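Local coordinates for protein response regulator aspartate phosphatase I (Bacillus subtilis subsp. subtilis, PDB 4I1A) that dephosphorylates the sporulation phosphotransferase Spo0F and activates transfer of the mobile element ICEBs1 by promoting inactivation of its repressor ImmR, at residues Y347-Q351 / G352-L356. Residues are numbered along the deposited sequence; the frame is centred on the assembly and turned at random.
Sequences YFHEQ and GNLML
Phe-348 and His-349, in the last turn of helix 334-351, offer their carbonyl oxygens to the backbone amides of Asn-353 and Gly-352 in a Schellman motif. The Asn-353 N to Phe-348 O bond is 2.9 Å, and its donor lies 21° from the carbonyl plane. The Gly-352 N to His-349 O bond is 3.0 Å long, but here the donor sits well above the carbonyl plane. Gly-352 has a phi of 84°. A CB at this position would run into the carbonyl oxygen of Gln-351, which explains the glycine. Asn-353 holds the N-cap position of helix 354-373, although its side chain makes no capping bond.

The side-chain contact is carried by Phe-348 and Leu-356. Phe-348 CG is anti to its own carbonyl carbon, chi1 -72°, and this rotation presents a ring face to Leu-356. Leu-356 lays one methyl over the middle of that face. Its CD1 is 3.9 Å from the centroid of the Phe-348 ring and almost on the ring normal, a CH-pi contact. Leu-356 CB reaches the same ring at Phe-348 CD2, 3.9 Å away. Beyond this pair, the Phe-348 side chain also touches Ser-357, and that of His-349 touches Ser-357 and Tyr-361. With an alanine in place of Phe-348, Leu-356 CD1 would probably lose its aromatic platform and a gap would open between the two helices at the turn.

This is the turn between the two antiparallel helices of predicted TPR 6, the helical hairpin characteristic of a tetratricopeptide repeat. The backbone amides of Gly-352 and Asn-353 cap the C-terminal end of the first helix, while the apolar contact of Phe-348 and Leu-356 packs it against the start of the second.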
loop_
_atom_site.group_PDB
_atom_site.type_symbol
_atom_site.label_atom_id
_atom_site.label_comp_id
_atom_site.label_asym_id
_atom_site.label_seq_id
_atom_site.Cartn_x
_atom_site.Cartn_y
_atom_site.Cartn_z
ATOM N N TYR A 347 -13.896 16.598 -2.774
ATOM C CA TYR A 347 -13.514 17.638 -3.710
ATOM C C TYR A 347 -14.717 18.391 -4.293
ATOM O O TYR A 347 -14.711 19.619 -4.360
ATOM C CB TYR A 347 -12.639 17.031 -4.822
ATOM C CG TYR A 347 -12.330 17.990 -5.943
ATOM C CD1 TYR A 347 -13.205 18.143 -7.017
ATOM C CD2 TYR A 347 -11.178 18.761 -5.921
ATOM C CE1 TYR A 347 -12.930 19.027 -8.041
ATOM C CE2 TYR A 347 -10.904 19.660 -6.938
ATOM C CZ TYR A 347 -11.779 19.784 -7.997
ATOM O OH TYR A 347 -11.497 20.671 -9.029
ATOM N N PHE A 348 -15.739 17.658 -4.717
ATOM C CA PHE A 348 -16.944 18.288 -5.250
ATOM C C PHE A 348 -17.749 18.992 -4.152
ATOM O O PHE A 348 -18.408 20.009 -4.405
ATOM C CB PHE A 348 -17.811 17.276 -6.012
ATOM C CG PHE A 348 -17.230 16.865 -7.339
ATOM C CD1 PHE A 348 -16.690 17.812 -8.193
ATOM C CD2 PHE A 348 -17.179 15.526 -7.710
ATOM C CE1 PHE A 348 -16.124 17.436 -9.416
ATOM C CE2 PHE A 348 -16.621 15.147 -8.919
ATOM C CZ PHE A 348 -16.092 16.104 -9.771
ATOM N N HIS A 349 -17.688 18.462 -2.937
ATOM C CA HIS A 349 -18.292 19.147 -1.805
ATOM C C HIS A 349 -17.624 20.509 -1.584
ATOM O O HIS A 349 -18.303 21.518 -1.409
ATOM C CB HIS A 349 -18.200 18.291 -0.546
ATOM C CG HIS A 349 -18.613 19.007 0.695
ATOM N ND1 HIS A 349 -19.906 18.970 1.187
ATOM C CD2 HIS A 349 -17.914 19.789 1.553
ATOM C CE1 HIS A 349 -19.977 19.697 2.286
ATOM N NE2 HIS A 349 -18.779 20.205 2.528
ATOM N N GLU A 350 -16.294 20.543 -1.633
ATOM C CA GLU A 350 -15.565 21.793 -1.434
ATOM C C GLU A 350 -15.887 22.807 -2.519
ATOM O O GLU A 350 -15.876 24.002 -2.261
ATOM C CB GLU A 350 -14.053 21.549 -1.347
ATOM C CG GLU A 350 -13.611 20.872 -0.053
ATOM C CD GLU A 350 -13.972 21.680 1.195
ATOM O OE1 GLU A 350 -13.857 22.929 1.165
ATOM O OE2 GLU A 350 -14.363 21.059 2.210
ATOM N N GLN A 351 -16.198 22.322 -3.719
ATOM C CA GLN A 351 -16.581 23.185 -4.835
ATOM C C GLN A 351 -18.035 23.659 -4.767
ATOM O O GLN A 351 -18.417 24.582 -5.476
ATOM C CB GLN A 351 -16.376 22.462 -6.166
ATOM C CG GLN A 351 -14.929 22.301 -6.594
ATOM C CD GLN A 351 -14.811 21.977 -8.072
ATOM O OE1 GLN A 351 -15.732 21.421 -8.674
ATOM N NE2 GLN A 351 -13.683 22.343 -8.671
ATOM N N GLY A 352 -18.847 23.021 -3.932
ATOM C CA GLY A 352 -20.262 23.331 -3.890
ATOM C C GLY A 352 -21.091 22.607 -4.944
ATOM O O GLY A 352 -22.232 23.001 -5.208
ATOM N N ASN A 353 -20.521 21.571 -5.562
ATOM C CA ASN A 353 -21.261 20.701 -6.489
ATOM C C ASN A 353 -21.844 19.510 -5.721
ATOM O O ASN A 353 -21.281 18.394 -5.726
ATOM C CB ASN A 353 -20.359 20.182 -7.617
ATOM C CG ASN A 353 -19.673 21.298 -8.391
ATOM O OD1 ASN A 353 -18.448 21.303 -8.567
ATOM N ND2 ASN A 353 -20.455 22.252 -8.849
ATOM N N LEU A 354 -22.959 19.758 -5.044
ATOM C CA LEU A 354 -23.533 18.800 -4.091
ATOM C C LEU A 354 -24.124 17.540 -4.735
ATOM O O LEU A 354 -24.039 16.438 -4.175
ATOM C CB LEU A 354 -24.573 19.498 -3.215
ATOM C CG LEU A 354 -24.086 19.940 -1.827
ATOM C CD1 LEU A 354 -22.629 20.415 -1.841
ATOM C CD2 LEU A 354 -24.999 21.011 -1.247
ATOM N N MET A 355 -24.712 17.705 -5.913
ATOM C CA MET A 355 -25.307 16.586 -6.631
ATOM C C MET A 355 -24.224 15.583 -7.028
ATOM O O MET A 355 -24.356 14.371 -6.790
ATOM C CB MET A 355 -26.082 17.099 -7.851
ATOM C CG MET A 355 -27.385 16.381 -8.099
ATOM S SD MET A 355 -28.327 17.193 -9.391
ATOM C CE MET A 355 -29.062 15.781 -10.211
ATOM N N LEU A 356 -23.137 16.093 -7.600
ATOM C CA LEU A 356 -22.008 15.251 -7.981
ATOM C C LEU A 356 -21.389 14.622 -6.748
ATOM O O LEU A 356 -21.060 13.437 -6.732
ATOM C CB LEU A 356 -20.944 16.084 -8.694
ATOM C CG LEU A 356 -20.884 16.087 -10.217
ATOM C CD1 LEU A 356 -19.830 17.089 -10.695
ATOM C CD2 LEU A 356 -20.572 14.689 -10.745
#